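Local coordinates for protein putative mandelate racemase (Zymomonas mobilis, PDB 2OX4) that binds magnesium and is probably a lyase, perhaps a dehydratase, of the mandelate racemase branch of the enolase superfamily, at residues K142-Y150 against V167-G176; R178-L187 against H219-Q227. All coordinates share one frame; numbering follows the deposited sequence.

Both contacts belong to the barrel domain and follow one another along the chain: interaction 1 ends at G176, and interaction 2 opens at R178. Their centres lie about 16 Å apart, on the same side of the chain's centre. The long loop between strand 164-167 and helix 189-206 supplies one segment to each, its first part meeting the start of helix 147-159 in interaction 1, its later part meeting the start of helix 222-232 in interaction 2. The loop thus spans successive beta-alpha units near the metal site; the side chains of D168 and H219 lie about 8 and 9 Å from the magnesium ion. R178 NE, probably hydrogen-bonded to A171 O, and L183, packed on L170, join the two contacts directly.

Interaction 1. Residues K142-Y150 against V167-G176; sequences KSKGRKEEY and VDVLAHDRNG
Y150 lays the CD1-CE1 edge of its ring against V167, whose CG2 lies in the ring plane, 3.5 Å from Y150 CD1. Y150 CG is anti to the carbonyl carbon (chi1 -73°), an orientation that carries the hydroxyl to K144 O, a 2.7 Å bond from Y150 OH that arrives from above the carbonyl plane. A bridging water donates to Y150 OH and D168 O, accepts from H172 N and pairs with H172 ND1. A phenylalanine in place of Y150 would probably leave K144 O without this donor and the water short of one of its four partners. S143 OG donates to G176 O, a 2.7 Å bond in the carbonyl plane, while S143 CB rests over one face of the H172 imidazole. G145 CA presses on the D173-G176 type I turn, 3.6 Å from D173 O; a CB here would clash with R174 O and G176 N. R146 bends at chi2 and chi3, bringing its CD within 3.3 Å of R174 O; R174 CD lies over one face of the R146 guanidinium. R174 forms salt bridges with E190 and E197 of helix 189-206. The contact joins the start of helix 147-159 to the loop after strand 164-167, with R198 of helix 189-206 bonded to G145 O and H172 O.

Interaction 2. Residues R178-L187 against H219-Q227; sequences REGVFLEGPL and HTDLVSAIQ
S224 OG donates to L183 O at 2.7 Å, in the carbonyl plane, and also accepts from D221 N. S224 and D221 form a capping box at the start of helix 222-232, and the same two side chains grip the loop 178-187 of this TIM-barrel-like domain. D221 OD1 accepts from S224 N nearly along its C-O axis. With D221 CG lodged between its own backbone N and carbonyl carbon (chi1 62°), the carboxylate faces G185 N: D221 OD2 takes this N-H at 3.0 Å from above its plane, and OD1 adds a weak second bond. L183 O gains a CA-H contact from T220, while L183 N and H219 O share a water. L183 CD1 packs on H219 CB. Beyond it, in the conformer given, the R178 guanidinium, its NE bonded to A171 O, lies flat on the H219 imidazole, centres 4.2 Å apart and planes 3° from parallel. T220 OG1 is held outside the contact by I243 O and N216. E184 runs its CG past H219 O at 3.5 Å and ends in a salt bridge with K79 of a neighbouring subunit, while P186, its CG touching V223 CG1, also packs on F238 of another neighbouring subunit. L187 CG sits on S224 CB. At the far end, the extended Q227 places its amide against the L187 backbone: Q227 OE1 takes L187 N on a lone pair at 2.8 Å (N-H...O 171°), and NE2 returns a bond to L187 O at 3.1 Å.

Interaction 1. Residues K142-Y150 against V167-G176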
loop_
_atom_site.group_PDB
_atom_site.type_symbol
_atom_site.label_atom_id
_atom_site.label_comp_id
_atom_site.label_asym_id
_atom_site.label_seq_id
_atom_site.Cartn_x
_atom_site.Cartn_y
_atom_site.Cartn_z
ATOM N N LYS C 142 -15.728 -18.356 42.595
ATOM C CA LYS C 142 -15.088 -19.665 42.533
ATOM C C LYS C 142 -14.976 -20.113 41.088
ATOM O O LYS C 142 -15.974 -20.148 40.363
ATOM C CB LYS C 142 -15.876 -20.704 43.335
ATOM C CG LYS C 142 -15.020 -21.879 43.797
ATOM C CD LYS C 142 -15.871 -23.018 44.330
ATOM C CE LYS C 142 -15.023 -24.249 44.618
ATOM N NZ LYS C 142 -15.871 -25.452 44.858
ATOM N N SER C 143 -13.760 -20.451 40.669
ATOM C CA SER C 143 -13.515 -20.834 39.279
ATOM C C SER C 143 -14.153 -22.174 38.926
ATOM O O SER C 143 -14.164 -23.101 39.741
ATOM C CB SER C 143 -12.012 -20.839 38.969
ATOM O OG SER C 143 -11.301 -21.641 39.897
ATOM N N LYS C 144 -14.689 -22.269 37.715
ATOM C CA LYS C 144 -15.390 -23.481 37.262
ATOM C C LYS C 144 -14.560 -24.345 36.316
ATOM O O LYS C 144 -13.866 -23.837 35.433
ATOM C CB LYS C 144 -16.720 -23.145 36.579
ATOM C CG LYS C 144 -17.625 -22.179 37.344
ATOM C CD LYS C 144 -18.131 -22.791 38.648
ATOM C CE LYS C 144 -18.910 -21.768 39.458
ATOM N NZ LYS C 144 -18.545 -21.817 40.900
ATOM N N GLY C 145 -14.659 -25.659 36.488
ATOM C CA GLY C 145 -13.910 -26.603 35.664
ATOM C C GLY C 145 -14.774 -27.505 34.808
ATOM O O GLY C 145 -14.450 -27.769 33.652
ATOM N N ARG C 146 -15.868 -28.011 35.370
ATOM C CA ARG C 146 -16.690 -28.984 34.653
ATOM C C ARG C 146 -17.693 -28.294 33.740
ATOM O O ARG C 146 -18.262 -27.258 34.090
ATOM C CB ARG C 146 -17.440 -29.914 35.622
ATOM C CG ARG C 146 -16.594 -30.554 36.735
ATOM C CD ARG C 146 -15.363 -31.311 36.226
ATOM N NE ARG C 146 -15.651 -32.317 35.202
ATOM C CZ ARG C 146 -14.765 -33.210 34.762
ATOM N NH1 ARG C 146 -13.532 -33.233 35.257
ATOM N NH2 ARG C 146 -15.107 -34.086 33.826
ATOM N N LYS C 147 -17.929 -28.889 32.581
ATOM C CA LYS C 147 -18.756 -28.261 31.560
ATOM C C LYS C 147 -20.194 -27.958 31.998
ATOM O O LYS C 147 -20.817 -27.018 31.493
ATOM C CB LYS C 147 -18.733 -29.066 30.263
ATOM C CG LYS C 147 -19.460 -30.394 30.319
ATOM C CD LYS C 147 -19.247 -31.180 29.041
ATOM C CE LYS C 147 -20.194 -32.356 28.982
ATOM N NZ LYS C 147 -19.474 -33.615 28.669
ATOM N N GLU C 148 -20.714 -28.749 32.938
ATOM C CA GLU C 148 -22.076 -28.553 33.452
ATOM C C GLU C 148 -22.150 -27.318 34.329
ATOM O O GLU C 148 -23.205 -26.692 34.433
ATOM C CB GLU C 148 -22.557 -29.782 34.242
ATOM C CG GLU C 148 -22.791 -31.020 33.381
ATOM C CD GLU C 148 -21.525 -31.852 33.168
ATOM O OE1 GLU C 148 -20.505 -31.601 33.861
ATOM O OE2 GLU C 148 -21.557 -32.758 32.301
ATOM N N GLU C 149 -21.027 -26.967 34.954
ATOM C CA GLU C 149 -20.958 -25.776 35.783
ATOM C C GLU C 149 -21.078 -24.505 34.940
ATOM O O GLU C 149 -21.667 -23.520 35.378
ATOM C CB GLU C 149 -19.675 -25.757 36.609
ATOM C CG GLU C 149 -19.411 -27.069 37.340
ATOM C CD GLU C 149 -18.167 -27.013 38.196
ATOM O OE1 GLU C 149 -18.297 -27.076 39.433
ATOM O OE2 GLU C 149 -17.059 -26.894 37.636
ATOM N N TYR C 150 -20.524 -24.550 33.729
ATOM C CA TYR C 150 -20.663 -23.459 32.771
ATOM C C TYR C 150 -22.122 -23.277 32.327
ATOM O O TYR C 150 -22.650 -22.166 32.376
ATOM C CB TYR C 150 -19.701 -23.663 31.583
ATOM C CG TYR C 150 -18.253 -23.404 31.952
ATOM C CD1 TYR C 150 -17.615 -22.221 31.580
ATOM C CD2 TYR C 150 -17.522 -24.337 32.687
ATOM C CE1 TYR C 150 -16.292 -21.974 31.939
ATOM C CE2 TYR C 150 -16.200 -24.101 33.043
ATOM C CZ TYR C 150 -15.589 -22.919 32.654
ATOM O OH TYR C 150 -14.287 -22.691 33.017
ATOM N N VAL C 167 -18.160 -15.488 28.797
ATOM C CA VAL C 167 -17.410 -16.525 29.488
ATOM C C VAL C 167 -16.019 -16.681 28.860
ATOM O O VAL C 167 -15.865 -16.576 27.634
ATOM C CB VAL C 167 -18.202 -17.850 29.485
ATOM C CG1 VAL C 167 -18.515 -18.317 28.059
ATOM C CG2 VAL C 167 -17.502 -18.915 30.306
ATOM N N ASP C 168 -15.020 -16.875 29.719
ATOM C CA ASP C 168 -13.688 -17.328 29.307
ATOM C C ASP C 168 -13.659 -18.844 29.448
ATOM O O ASP C 168 -13.686 -19.368 30.569
ATOM C CB ASP C 168 -12.617 -16.678 30.188
ATOM C CG ASP C 168 -11.185 -17.039 29.763
ATOM O OD1 ASP C 168 -10.978 -18.018 29.007
ATOM O OD2 ASP C 168 -10.258 -16.323 30.193
ATOM N N VAL C 169 -13.598 -19.533 28.312
ATOM C CA VAL C 169 -13.685 -20.998 28.285
ATOM C C VAL C 169 -12.325 -21.712 28.159
ATOM O O VAL C 169 -12.267 -22.943 28.228
ATOM C CB VAL C 169 -14.686 -21.517 27.215
ATOM C CG1 VAL C 169 -16.097 -21.001 27.497
ATOM C CG2 VAL C 169 -14.245 -21.113 25.798
ATOM N N LEU C 170 -11.242 -20.943 27.974
ATOM C CA LEU C 170 -9.899 -21.530 27.801
ATOM C C LEU C 170 -9.025 -21.431 29.033
ATOM O O LEU C 170 -8.078 -22.212 29.178
ATOM C CB LEU C 170 -9.167 -20.930 26.574
ATOM C CG LEU C 170 -9.807 -21.162 25.200
ATOM C CD1 LEU C 170 -9.144 -20.302 24.101
ATOM C CD2 LEU C 170 -9.814 -22.628 24.794
ATOM N N ALA C 171 -9.337 -20.489 29.928
ATOM C CA ALA C 171 -8.419 -20.111 31.000
ATOM C C ALA C 171 -8.168 -21.243 32.001
ATOM O O ALA C 171 -7.060 -21.374 32.536
ATOM C CB ALA C 171 -8.917 -18.886 31.726
ATOM N N HIS C 172 -9.202 -22.039 32.264
ATOM C CA HIS C 172 -9.138 -23.038 33.334
ATOM C C HIS C 172 -9.163 -24.443 32.776
ATOM O O HIS C 172 -9.863 -24.725 31.802
ATOM C CB HIS C 172 -10.281 -22.840 34.334
ATOM C CG HIS C 172 -10.290 -21.482 34.954
ATOM N ND1 HIS C 172 -11.002 -20.430 34.424
ATOM C CD2 HIS C 172 -9.646 -20.992 36.040
ATOM C CE1 HIS C 172 -10.812 -19.353 35.165
ATOM N NE2 HIS C 172 -9.988 -19.667 36.150
ATOM N N ASP C 173 -8.381 -25.329 33.398
ATOM C CA ASP C 173 -8.512 -26.757 33.119
ATOM C C ASP C 173 -9.809 -27.316 33.701
ATOM O O ASP C 173 -10.570 -26.584 34.337
ATOM C CB ASP C 173 -7.264 -27.553 33.564
ATOM C CG ASP C 173 -7.070 -27.607 35.087
ATOM O OD1 ASP C 173 -5.935 -27.926 35.511
ATOM O OD2 ASP C 173 -8.017 -27.348 35.869
ATOM N N ARG C 174 -10.046 -28.606 33.496
ATOM C CA ARG C 174 -11.286 -29.244 33.937
ATOM C C ARG C 174 -11.442 -29.374 35.470
ATOM O O ARG C 174 -12.529 -29.686 35.955
ATOM C CB ARG C 174 -11.461 -30.592 33.242
ATOM C CG ARG C 174 -11.915 -30.511 31.784
ATOM C CD ARG C 174 -12.482 -31.849 31.359
ATOM N NE ARG C 174 -12.956 -31.916 29.973
ATOM C CZ ARG C 174 -12.222 -32.346 28.949
ATOM N NH1 ARG C 174 -10.964 -32.720 29.149
ATOM N NH2 ARG C 174 -12.739 -32.402 27.725
ATOM N N ASN C 175 -10.374 -29.104 36.222
ATOM C CA ASN C 175 -10.468 -28.911 37.681
ATOM C C ASN C 175 -10.634 -27.452 38.106
ATOM O O ASN C 175 -10.635 -27.144 39.301
ATOM C CB ASN C 175 -9.251 -29.506 38.410
ATOM C CG ASN C 175 -8.965 -30.941 38.013
ATOM O OD1 ASN C 175 -7.808 -31.321 37.840
ATOM N ND2 ASN C 175 -10.015 -31.746 37.867
ATOM N N GLY C 176 -10.756 -26.554 37.128
ATOM C CA GLY C 176 -10.939 -25.133 37.412
ATOM C C GLY C 176 -9.676 -24.406 37.830
ATOM O O GLY C 176 -9.751 -23.360 38.468
HETATM O O HOH W 1 -12.164 -21.080 31.936
#

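Interaction 2. Residues R178-L187 against H219-Q227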
loop_
_atom_site.group_PDB
_atom_site.type_symbol
_atom_site.label_atom_id
_atom_site.label_comp_id
_atom_site.label_asym_id
_atom_site.label_seq_id
_atom_site.Cartn_x
_atom_site.Cartn_y
_atom_site.Cartn_z
ATOM N N ARG C 178 -5.865 -22.586 36.799
ATOM C CA ARG C 178 -5.043 -21.911 35.787
ATOM C C ARG C 178 -3.670 -22.577 35.690
ATOM O O ARG C 178 -2.933 -22.364 34.718
ATOM C CB ARG C 178 -4.845 -20.436 36.166
ATOM C CG ARG C 178 -5.968 -19.482 35.753
ATOM C CD ARG C 178 -5.480 -18.494 34.691
ATOM N NE ARG C 178 -5.457 -19.133 33.380
ATOM C CZ ARG C 178 -4.516 -18.981 32.456
ATOM N NH1 ARG C 178 -4.631 -19.638 31.320
ATOM N NH2 ARG C 178 -3.462 -18.186 32.654
ATOM N N GLU C 179 -3.316 -23.364 36.711
ATOM C CA GLU C 179 -1.962 -23.934 36.809
ATOM C C GLU C 179 -1.651 -24.830 35.620
ATOM O O GLU C 179 -2.410 -25.747 35.308
ATOM C CB GLU C 179 -1.763 -24.709 38.121
ATOM C CG GLU C 179 -1.911 -23.875 39.400
ATOM C CD GLU C 179 -1.057 -22.616 39.411
ATOM O OE1 GLU C 179 -1.615 -21.523 39.650
ATOM O OE2 GLU C 179 0.169 -22.720 39.185
ATOM N N GLY C 180 -0.548 -24.530 34.937
ATOM C CA GLY C 180 -0.111 -25.313 33.784
ATOM C C GLY C 180 -0.915 -25.099 32.507
ATOM O O GLY C 180 -0.755 -25.842 31.536
ATOM N N VAL C 181 -1.786 -24.092 32.496
ATOM C CA VAL C 181 -2.546 -23.775 31.282
ATOM C C VAL C 181 -1.777 -22.722 30.486
ATOM O O VAL C 181 -1.496 -21.626 30.982
ATOM C CB VAL C 181 -3.991 -23.284 31.589
ATOM C CG1 VAL C 181 -4.730 -22.949 30.288
ATOM C CG2 VAL C 181 -4.765 -24.369 32.359
ATOM N N PHE C 182 -1.424 -23.080 29.261
ATOM C CA PHE C 182 -0.659 -22.196 28.385
ATOM C C PHE C 182 -1.318 -22.180 27.022
ATOM O O PHE C 182 -1.694 -23.220 26.474
ATOM C CB PHE C 182 0.790 -22.669 28.253
ATOM C CG PHE C 182 1.681 -21.711 27.480
ATOM C CD1 PHE C 182 2.204 -20.574 28.091
ATOM C CD2 PHE C 182 1.995 -21.956 26.143
ATOM C CE1 PHE C 182 3.034 -19.699 27.385
ATOM C CE2 PHE C 182 2.813 -21.080 25.434
ATOM C CZ PHE C 182 3.335 -19.954 26.055
ATOM N N LEU C 183 -1.484 -20.991 26.471
ATOM C CA LEU C 183 -2.448 -20.854 25.401
ATOM C C LEU C 183 -1.898 -20.109 24.178
ATOM O O LEU C 183 -2.676 -19.724 23.314
ATOM C CB LEU C 183 -3.737 -20.191 25.913
ATOM C CG LEU C 183 -4.572 -20.968 26.951
ATOM C CD1 LEU C 183 -5.679 -20.122 27.565
ATOM C CD2 LEU C 183 -5.144 -22.227 26.307
ATOM N N GLU C 184 -0.577 -19.955 24.106
ATOM C CA GLU C 184 0.067 -19.315 22.938
ATOM C C GLU C 184 0.555 -20.363 21.932
ATOM O O GLU C 184 1.003 -21.448 22.326
ATOM C CB GLU C 184 1.196 -18.379 23.398
ATOM C CG GLU C 184 0.680 -17.313 24.384
ATOM C CD GLU C 184 1.758 -16.498 25.070
ATOM O OE1 GLU C 184 1.398 -15.524 25.772
ATOM O OE2 GLU C 184 2.954 -16.812 24.927
ATOM N N GLY C 185 0.419 -20.059 20.639
ATOM C CA GLY C 185 0.823 -20.980 19.566
ATOM C C GLY C 185 -0.201 -22.085 19.340
ATOM O O GLY C 185 -1.244 -22.111 19.999
ATOM N N PRO C 186 0.072 -22.997 18.399
ATOM C CA PRO C 186 -0.929 -24.020 18.106
ATOM C C PRO C 186 -1.307 -24.834 19.349
ATOM O O PRO C 186 -0.438 -25.201 20.152
ATOM C CB PRO C 186 -0.242 -24.906 17.056
ATOM C CG PRO C 186 0.758 -23.996 16.405
ATOM C CD PRO C 186 1.257 -23.114 17.523
ATOM N N LEU C 187 -2.601 -25.086 19.500
ATOM C CA LEU C 187 -3.135 -25.663 20.740
ATOM C C LEU C 187 -3.328 -27.181 20.605
ATOM O O LEU C 187 -3.614 -27.670 19.511
ATOM C CB LEU C 187 -4.483 -25.008 21.077
ATOM C CG LEU C 187 -4.512 -23.533 21.480
ATOM C CD1 LEU C 187 -5.943 -23.081 21.787
ATOM C CD2 LEU C 187 -3.600 -23.260 22.663
ATOM N N HIS C 219 -4.858 -14.256 26.677
ATOM C CA HIS C 219 -4.054 -15.450 26.980
ATOM C C HIS C 219 -3.596 -16.169 25.716
ATOM O O HIS C 219 -2.554 -16.836 25.700
ATOM C CB HIS C 219 -4.875 -16.434 27.820
ATOM C CG HIS C 219 -5.202 -15.935 29.190
ATOM N ND1 HIS C 219 -6.358 -16.292 29.853
ATOM C CD2 HIS C 219 -4.518 -15.120 30.028
ATOM C CE1 HIS C 219 -6.373 -15.715 31.042
ATOM N NE2 HIS C 219 -5.274 -14.992 31.171
ATOM N N THR C 220 -4.412 -16.065 24.674
ATOM C CA THR C 220 -4.103 -16.653 23.379
ATOM C C THR C 220 -3.236 -15.672 22.572
ATOM O O THR C 220 -2.993 -14.542 23.003
ATOM C CB THR C 220 -5.400 -16.982 22.597
ATOM O OG1 THR C 220 -6.300 -15.860 22.646
ATOM C CG2 THR C 220 -6.094 -18.225 23.210
ATOM N N ASP C 221 -2.755 -16.121 21.420
ATOM C CA ASP C 221 -2.210 -15.214 20.413
ATOM C C ASP C 221 -2.963 -15.419 19.107
ATOM O O ASP C 221 -3.931 -16.158 19.092
ATOM C CB ASP C 221 -0.696 -15.407 20.258
ATOM C CG ASP C 221 -0.294 -16.814 19.784
ATOM O OD1 ASP C 221 -1.117 -17.555 19.190
ATOM O OD2 ASP C 221 0.891 -17.175 19.989
ATOM N N LEU C 222 -2.516 -14.771 18.036
ATOM C CA LEU C 222 -3.177 -14.885 16.741
ATOM C C LEU C 222 -3.447 -16.343 16.384
ATOM O O LEU C 222 -4.571 -16.710 16.039
ATOM C CB LEU C 222 -2.334 -14.224 15.650
ATOM C CG LEU C 222 -2.845 -14.371 14.215
ATOM C CD1 LEU C 222 -2.376 -13.209 13.354
ATOM C CD2 LEU C 222 -2.400 -15.698 13.620
ATOM N N VAL C 223 -2.410 -17.169 16.468
ATOM C CA VAL C 223 -2.469 -18.540 15.947
ATOM C C VAL C 223 -3.495 -19.380 16.730
ATOM O O VAL C 223 -4.375 -20.037 16.141
ATOM C CB VAL C 223 -1.066 -19.196 15.989
ATOM C CG1 VAL C 223 -1.142 -20.632 15.513
ATOM C CG2 VAL C 223 -0.071 -18.377 15.116
ATOM N N SER C 224 -3.401 -19.341 18.048
ATOM C CA SER C 224 -4.373 -20.082 18.853
ATOM C C SER C 224 -5.778 -19.487 18.771
ATOM O O SER C 224 -6.742 -20.224 18.791
ATOM C CB SER C 224 -3.915 -20.211 20.300
ATOM O OG SER C 224 -3.559 -18.965 20.864
ATOM N N ALA C 225 -5.888 -18.158 18.667
ATOM C CA ALA C 225 -7.197 -17.509 18.506
ATOM C C ALA C 225 -7.932 -17.969 17.254
ATOM O O ALA C 225 -9.123 -18.256 17.301
ATOM C CB ALA C 225 -7.051 -15.994 18.491
ATOM N N ILE C 226 -7.215 -18.050 16.135
ATOM C CA ILE C 226 -7.797 -18.474 14.865
ATOM C C ILE C 226 -8.237 -19.931 14.975
ATOM O O ILE C 226 -9.327 -20.292 14.543
ATOM C CB ILE C 226 -6.788 -18.307 13.697
ATOM C CG1 ILE C 226 -6.554 -16.814 13.380
ATOM C CG2 ILE C 226 -7.231 -19.069 12.438
ATOM C CD1 ILE C 226 -5.339 -16.592 12.460
ATOM N N GLN C 227 -7.386 -20.747 15.582
ATOM C CA GLN C 227 -7.642 -22.179 15.723
ATOM C C GLN C 227 -8.908 -22.425 16.540
ATOM O O GLN C 227 -9.749 -23.256 16.159
ATOM C CB GLN C 227 -6.442 -22.848 16.387
ATOM C CG GLN C 227 -6.529 -24.370 16.431
ATOM C CD GLN C 227 -5.403 -24.974 17.225
ATOM O OE1 GLN C 227 -4.439 -24.284 17.575
ATOM N NE2 GLN C 227 -5.492 -26.277 17.487
HETATM O O HOH W 2 -1.172 -18.203 27.720
#